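PDB 1JAK: beta-N-acetylhexosaminidase from Streptomyces plicatus, which hydrolyses terminal non-reducing N-acetylhexosamine residues from beta-linked glycosides, probably by substrate-assisted catalysis as in other family 20 glycoside hydrolases. Local coordinates for residues L458-F463 with G500-R505; K403-T408 with Y417-R422. One frame throughout, in Å; residues are numbered along the deposited sequence.

In the fold
Both contacts lie on the same side of the chain's centre, their centres about 13 Å apart. Contact 2 folds the long loop between barrel strands 389-392 and 440-447 onto itself. Contact 1 packs helix 455-462, which follows strand 440-447, against the C-terminal tail. Two polar pairs join them: Tyr504 OH lies 2.6 Å from Glu419 OE2, and Tyr404 OH lies 2.7 Å from Tyr460 O, both probable hydrogen bonds. The Tyr404 and Tyr504 rings also stack. The loop of contact 2 carries pocket residues Asp401, Met402, Leu412 and Trp414, and the Val418 side chain is about 10 Å from the bound isofagomine-type inhibitor.

Contact 1 of 2, residues L458-F463 with G500-R505; sequences LDYMAF and GIDFYR
Ile501 lays its CG2 methyl over one face of the Phe463 ring, 3.8 Å from the ring centroid and 14° off the normal, a CH-pi contact in which the two side chains slant across each other. At the root of the ring, Phe463 CB meets Phe503 CB at 3.5 Å, and Trp496 meets both phenylalanine rings edge-to-face. Tyr460 swings out from the last turn of helix 455-462 with CG anti to the backbone N (chi1 -180°), which lays its ring alongside the tail. The Asp502 carboxylate runs beside this ring, the planes 29° apart, with OD2 3.5 Å from Tyr460 CD1. Farther out, Tyr460 OH reaches Tyr504 CD1 at 3.5 Å. Phe463, where the helix ends, accepts a straight bond at its O from Tyr504 N (3.2 Å), the donor standing above the carbonyl plane. A water accepts from Asp502 N (2.9 Å) and lies within donating distance of both Asp459 OD2 (2.7 Å) and Gly500 O. Arg178 and Arg182 of the barrel helix 173-184 form salt bridges to the same OD2. The buried Asp459 carboxylate is therefore probably kept ionised, joining helix 455-462 directly to helix 173-184 and, through the water, to the tail.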
loop_
_atom_site.group_PDB
_atom_site.type_symbol
_atom_site.label_atom_id
_atom_site.label_comp_id
_atom_site.label_asym_id
_atom_site.label_seq_id
_atom_site.Cartn_x
_atom_site.Cartn_y
_atom_site.Cartn_z
ATOM N N LEU A 458 13.221 1.877 -5.366
ATOM C CA LEU A 458 12.001 1.622 -4.611
ATOM C C LEU A 458 11.830 0.108 -4.481
ATOM O O LEU A 458 11.505 -0.396 -3.406
ATOM C CB LEU A 458 10.780 2.209 -5.322
ATOM C CG LEU A 458 10.709 3.729 -5.468
ATOM C CD1 LEU A 458 9.400 4.099 -6.154
ATOM C CD2 LEU A 458 10.801 4.392 -4.099
ATOM N N ASP A 459 12.055 -0.617 -5.576
ATOM C CA ASP A 459 11.913 -2.074 -5.550
ATOM C C ASP A 459 12.871 -2.743 -4.568
ATOM O O ASP A 459 12.472 -3.621 -3.801
ATOM C CB ASP A 459 12.154 -2.686 -6.942
ATOM C CG ASP A 459 11.012 -2.433 -7.912
ATOM O OD1 ASP A 459 9.855 -2.285 -7.465
ATOM O OD2 ASP A 459 11.275 -2.401 -9.135
ATOM N N TYR A 460 14.135 -2.334 -4.598
ATOM C CA TYR A 460 15.140 -2.930 -3.725
ATOM C C TYR A 460 14.811 -2.804 -2.238
ATOM O O TYR A 460 15.116 -3.706 -1.453
ATOM C CB TYR A 460 16.511 -2.312 -4.005
ATOM C CG TYR A 460 17.612 -2.883 -3.140
ATOM C CD1 TYR A 460 18.180 -4.125 -3.422
ATOM C CD2 TYR A 460 18.061 -2.189 -2.020
ATOM C CE1 TYR A 460 19.176 -4.664 -2.597
ATOM C CE2 TYR A 460 19.047 -2.713 -1.195
ATOM C CZ TYR A 460 19.599 -3.946 -1.486
ATOM O OH TYR A 460 20.574 -4.451 -0.657
ATOM N N MET A 461 14.183 -1.696 -1.853
ATOM C CA MET A 461 13.827 -1.482 -0.454
ATOM C C MET A 461 12.449 -2.053 -0.124
ATOM O O MET A 461 12.188 -2.442 1.013
ATOM C CB MET A 461 13.879 0.012 -0.113
ATOM C CG MET A 461 15.286 0.616 -0.183
ATOM S SD MET A 461 16.522 -0.305 0.771
ATOM C CE MET A 461 16.033 0.085 2.464
ATOM N N ALA A 462 11.569 -2.122 -1.118
ATOM C CA ALA A 462 10.228 -2.656 -0.892
ATOM C C ALA A 462 10.236 -4.184 -0.845
ATOM O O ALA A 462 9.514 -4.787 -0.053
ATOM C CB ALA A 462 9.279 -2.170 -1.980
ATOM N N PHE A 463 11.050 -4.805 -1.696
ATOM C CA PHE A 463 11.143 -6.265 -1.742
ATOM C C PHE A 463 12.420 -6.736 -1.057
ATOM O O PHE A 463 13.488 -6.161 -1.262
ATOM C CB PHE A 463 11.122 -6.752 -3.195
ATOM C CG PHE A 463 9.811 -6.519 -3.896
ATOM C CD1 PHE A 463 9.507 -5.277 -4.448
ATOM C CD2 PHE A 463 8.873 -7.541 -3.995
ATOM C CE1 PHE A 463 8.288 -5.058 -5.090
ATOM C CE2 PHE A 463 7.651 -7.334 -4.634
ATOM C CZ PHE A 463 7.358 -6.088 -5.183
ATOM N N GLY A 500 11.851 -8.551 -13.578
ATOM C CA GLY A 500 12.749 -7.411 -13.525
ATOM C C GLY A 500 12.586 -6.617 -12.243
ATOM O O GLY A 500 12.826 -5.409 -12.210
ATOM N N ILE A 501 12.164 -7.296 -11.183
ATOM C CA ILE A 501 11.978 -6.648 -9.891
ATOM C C ILE A 501 13.201 -6.903 -9.018
ATOM O O ILE A 501 13.446 -8.027 -8.584
ATOM C CB ILE A 501 10.724 -7.191 -9.169
ATOM C CG1 ILE A 501 9.474 -6.856 -9.987
ATOM C CG2 ILE A 501 10.635 -6.602 -7.758
ATOM C CD1 ILE A 501 8.181 -7.415 -9.416
ATOM N N ASP A 502 13.981 -5.859 -8.767
ATOM C CA ASP A 502 15.159 -6.024 -7.935
ATOM C C ASP A 502 14.696 -6.201 -6.498
ATOM O O ASP A 502 13.676 -5.644 -6.091
ATOM C CB ASP A 502 16.082 -4.811 -8.060
ATOM C CG ASP A 502 17.443 -5.048 -7.428
ATOM O OD1 ASP A 502 17.911 -6.211 -7.430
ATOM O OD2 ASP A 502 18.053 -4.070 -6.945
ATOM N N PHE A 503 15.428 -7.004 -5.738
ATOM C CA PHE A 503 15.083 -7.247 -4.348
ATOM C C PHE A 503 16.325 -7.628 -3.565
ATOM O O PHE A 503 17.308 -8.105 -4.134
ATOM C CB PHE A 503 14.038 -8.367 -4.224
ATOM C CG PHE A 503 14.528 -9.725 -4.668
ATOM C CD1 PHE A 503 14.604 -10.048 -6.020
ATOM C CD2 PHE A 503 14.906 -10.682 -3.729
ATOM C CE1 PHE A 503 15.049 -11.306 -6.433
ATOM C CE2 PHE A 503 15.354 -11.946 -4.130
ATOM C CZ PHE A 503 15.424 -12.257 -5.485
ATOM N N TYR A 504 16.270 -7.404 -2.258
ATOM C CA TYR A 504 17.371 -7.731 -1.367
ATOM C C TYR A 504 17.375 -9.234 -1.105
ATOM O O TYR A 504 16.404 -9.782 -0.579
ATOM C CB TYR A 504 17.202 -6.967 -0.053
ATOM C CG TYR A 504 18.089 -7.436 1.077
ATOM C CD1 TYR A 504 19.478 -7.348 0.985
ATOM C CD2 TYR A 504 17.536 -7.941 2.254
ATOM C CE1 TYR A 504 20.298 -7.748 2.042
ATOM C CE2 TYR A 504 18.348 -8.342 3.319
ATOM C CZ TYR A 504 19.725 -8.242 3.204
ATOM O OH TYR A 504 20.530 -8.631 4.255
ATOM N N ARG A 505 18.463 -9.898 -1.479
ATOM C CA ARG A 505 18.581 -11.337 -1.275
ATOM C C ARG A 505 19.023 -11.635 0.153
ATOM O O ARG A 505 20.167 -12.022 0.407
ATOM C CB ARG A 505 19.572 -11.934 -2.276
ATOM C CG ARG A 505 19.071 -11.925 -3.718
ATOM C CD ARG A 505 20.113 -12.516 -4.656
ATOM N NE ARG A 505 20.460 -13.883 -4.278
ATOM C CZ ARG A 505 19.759 -14.960 -4.615
ATOM N NH1 ARG A 505 18.660 -14.840 -5.352
ATOM N NH2 ARG A 505 20.151 -16.160 -4.205
HETATM O O HOH W 1 13.591 -3.358 -10.137
#

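Contact 2 of 2, residues K403-T408 with Y417-R422; sequences KYTKDT and YVEVQR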
loop_
_atom_site.group_PDB
_atom_site.type_symbol
_atom_site.label_atom_id
_atom_site.label_comp_id
_atom_site.label_asym_id
_atom_site.label_seq_id
_atom_site.Cartn_x
_atom_site.Cartn_y
_atom_site.Cartn_z
ATOM N N LYS A 403 17.049 0.297 6.646
ATOM C CA LYS A 403 18.090 -0.630 6.215
ATOM C C LYS A 403 17.907 -2.034 6.779
ATOM O O LYS A 403 17.428 -2.209 7.900
ATOM C CB LYS A 403 19.467 -0.111 6.637
ATOM C CG LYS A 403 19.903 1.157 5.924
ATOM C CD LYS A 403 21.299 1.568 6.373
ATOM C CE LYS A 403 21.753 2.840 5.671
ATOM N NZ LYS A 403 23.126 3.235 6.100
ATOM N N TYR A 404 18.308 -3.030 5.993
ATOM C CA TYR A 404 18.225 -4.429 6.405
ATOM C C TYR A 404 19.346 -4.707 7.401
ATOM O O TYR A 404 19.160 -5.427 8.387
ATOM C CB TYR A 404 18.414 -5.346 5.201
ATOM C CG TYR A 404 17.403 -5.154 4.102
ATOM C CD1 TYR A 404 16.121 -5.691 4.206
ATOM C CD2 TYR A 404 17.739 -4.462 2.940
ATOM C CE1 TYR A 404 15.198 -5.548 3.175
ATOM C CE2 TYR A 404 16.826 -4.311 1.903
ATOM C CZ TYR A 404 15.559 -4.861 2.025
ATOM O OH TYR A 404 14.664 -4.751 0.988
ATOM N N THR A 405 20.516 -4.146 7.108
ATOM C CA THR A 405 21.700 -4.294 7.945
ATOM C C THR A 405 22.526 -3.025 7.814
ATOM O O THR A 405 22.203 -2.141 7.018
ATOM C CB THR A 405 22.593 -5.473 7.494
ATOM O OG1 THR A 405 23.219 -5.149 6.245
ATOM C CG2 THR A 405 21.771 -6.743 7.335
ATOM N N LYS A 406 23.608 -2.946 8.578
ATOM C CA LYS A 406 24.466 -1.773 8.536
ATOM C C LYS A 406 25.110 -1.569 7.169
ATOM O O LYS A 406 25.604 -0.483 6.875
ATOM C CB LYS A 406 25.561 -1.878 9.603
ATOM C CG LYS A 406 26.556 -3.003 9.369
ATOM C CD LYS A 406 27.627 -3.007 10.452
ATOM C CE LYS A 406 28.715 -4.032 10.159
ATOM N NZ LYS A 406 28.179 -5.420 10.095
ATOM N N ASP A 407 25.091 -2.599 6.327
ATOM C CA ASP A 407 25.704 -2.494 5.008
ATOM C C ASP A 407 24.756 -2.180 3.850
ATOM O O ASP A 407 25.193 -2.061 2.704
ATOM C CB ASP A 407 26.497 -3.764 4.702
ATOM C CG ASP A 407 27.669 -3.959 5.650
ATOM O OD1 ASP A 407 28.441 -2.997 5.847
ATOM O OD2 ASP A 407 27.819 -5.071 6.197
ATOM N N THR A 408 23.466 -2.046 4.140
ATOM C CA THR A 408 22.493 -1.722 3.097
ATOM C C THR A 408 22.895 -0.369 2.496
ATOM O O THR A 408 23.060 0.613 3.220
ATOM C CB THR A 408 21.072 -1.650 3.691
ATOM O OG1 THR A 408 20.743 -2.917 4.274
ATOM C CG2 THR A 408 20.050 -1.318 2.614
ATOM N N TYR A 417 18.010 -1.722 12.599
ATOM C CA TYR A 417 17.977 -2.468 11.346
ATOM C C TYR A 417 16.766 -3.381 11.330
ATOM O O TYR A 417 16.315 -3.849 12.374
ATOM C CB TYR A 417 19.276 -3.257 11.181
ATOM C CG TYR A 417 20.456 -2.329 11.081
ATOM C CD1 TYR A 417 20.535 -1.400 10.048
ATOM C CD2 TYR A 417 21.446 -2.308 12.064
ATOM C CE1 TYR A 417 21.559 -0.466 9.993
ATOM C CE2 TYR A 417 22.484 -1.373 12.018
ATOM C CZ TYR A 417 22.528 -0.453 10.978
ATOM O OH TYR A 417 23.529 0.489 10.915
ATOM N N VAL A 418 16.230 -3.626 10.141
ATOM C CA VAL A 418 15.042 -4.454 10.028
ATOM C C VAL A 418 15.177 -5.503 8.937
ATOM O O VAL A 418 14.917 -5.231 7.764
ATOM C CB VAL A 418 13.801 -3.573 9.749
ATOM C CG1 VAL A 418 12.541 -4.432 9.686
ATOM C CG2 VAL A 418 13.666 -2.511 10.841
ATOM N N GLU A 419 15.606 -6.701 9.324
ATOM C CA GLU A 419 15.740 -7.790 8.367
ATOM C C GLU A 419 14.360 -8.345 8.046
ATOM O O GLU A 419 13.354 -7.941 8.635
ATOM C CB GLU A 419 16.643 -8.901 8.913
ATOM C CG GLU A 419 18.061 -8.896 8.332
ATOM C CD GLU A 419 18.134 -9.439 6.905
ATOM O OE1 GLU A 419 17.074 -9.729 6.311
ATOM O OE2 GLU A 419 19.261 -9.577 6.378
ATOM N N VAL A 420 14.320 -9.277 7.108
ATOM C CA VAL A 420 13.065 -9.866 6.676
ATOM C C VAL A 420 12.266 -10.546 7.787
ATOM O O VAL A 420 11.057 -10.349 7.886
ATOM C CB VAL A 420 13.315 -10.858 5.531
ATOM C CG1 VAL A 420 11.991 -11.405 5.008
ATOM C CG2 VAL A 420 14.077 -10.155 4.414
ATOM N N GLN A 421 12.922 -11.333 8.633
ATOM C CA GLN A 421 12.181 -11.997 9.698
ATOM C C GLN A 421 11.548 -11.005 10.666
ATOM O O GLN A 421 10.383 -11.149 11.027
ATOM C CB GLN A 421 13.063 -12.982 10.477
ATOM C CG GLN A 421 12.295 -13.654 11.615
ATOM C CD GLN A 421 13.052 -14.784 12.289
ATOM O OE1 GLN A 421 14.213 -15.053 11.979
ATOM N NE2 GLN A 421 12.389 -15.453 13.226
ATOM N N ARG A 422 12.300 -9.991 11.081
ATOM C CA ARG A 422 11.754 -9.009 12.014
ATOM C C ARG A 422 10.513 -8.320 11.447
ATOM O O ARG A 422 9.537 -8.086 12.159
ATOM C CB ARG A 422 12.801 -7.945 12.368
ATOM C CG ARG A 422 12.297 -6.946 13.413
ATOM C CD ARG A 422 13.317 -5.861 13.722
ATOM N NE ARG A 422 12.862 -4.987 14.802
ATOM C CZ ARG A 422 12.819 -5.339 16.084
ATOM N NH1 ARG A 422 13.208 -6.553 16.457
ATOM N NH2 ARG A 422 12.387 -4.477 16.996
HETATM O O HOH W 2 23.829 2.363 8.926
#
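Lys403 O takes the N-H of Val418 at 2.9 Å, nearly straight (170°) and in the carbonyl plane, while the CA of Tyr417 approaches the same oxygen at 3.5 Å in a weaker CA-H...O contact. Beside this bond the Tyr417 ring lies flat on the backbone of Thr405 and Lys406: the Thr405 C atom sits over one face, 3.4 Å from Tyr417 CD1, and Lys406 N stands above the same face, closer to the ring centre. Lys403 runs alongside the ring in the same direction, its CB at the ring edge. With its chain extended beyond CG, Lys403 carries NZ out to a water at 3.0 Å, and that water also bonds Tyr417 OH at 2.7 Å. The peptide beneath the ring belongs to a type I beta turn from Thr405 to Thr408, set in the loop that joins strand 389-392 to strand 440-447 of the TIM barrel, just beyond the pocket residues Asp401 and Met402. Thr408 OG1, at the end of the turn, accepts two backbone N-H groups, from Thr405 at 3.1 Å (165°) and, more bent, from Tyr404 at 3.0 Å. Thr405 OG1 in turn receives Asp407 N, an ST turn. These bonds help to hold the peptide on which Tyr417 rests. In the other segment, Glu419 holds the N-cap position of helix 420-424. A bend at chi2 (-76°) folds its carboxylate back, letting OE1 accept Val420 N at 2.9 Å through its anti lone pair; Ser506 is a second partner of OE1. Its other oxygen, OE2, is committed to Tyr504 and runs beside Thr405 CG2, while Glu419 CG packs on the carbonyl oxygen of Tyr404.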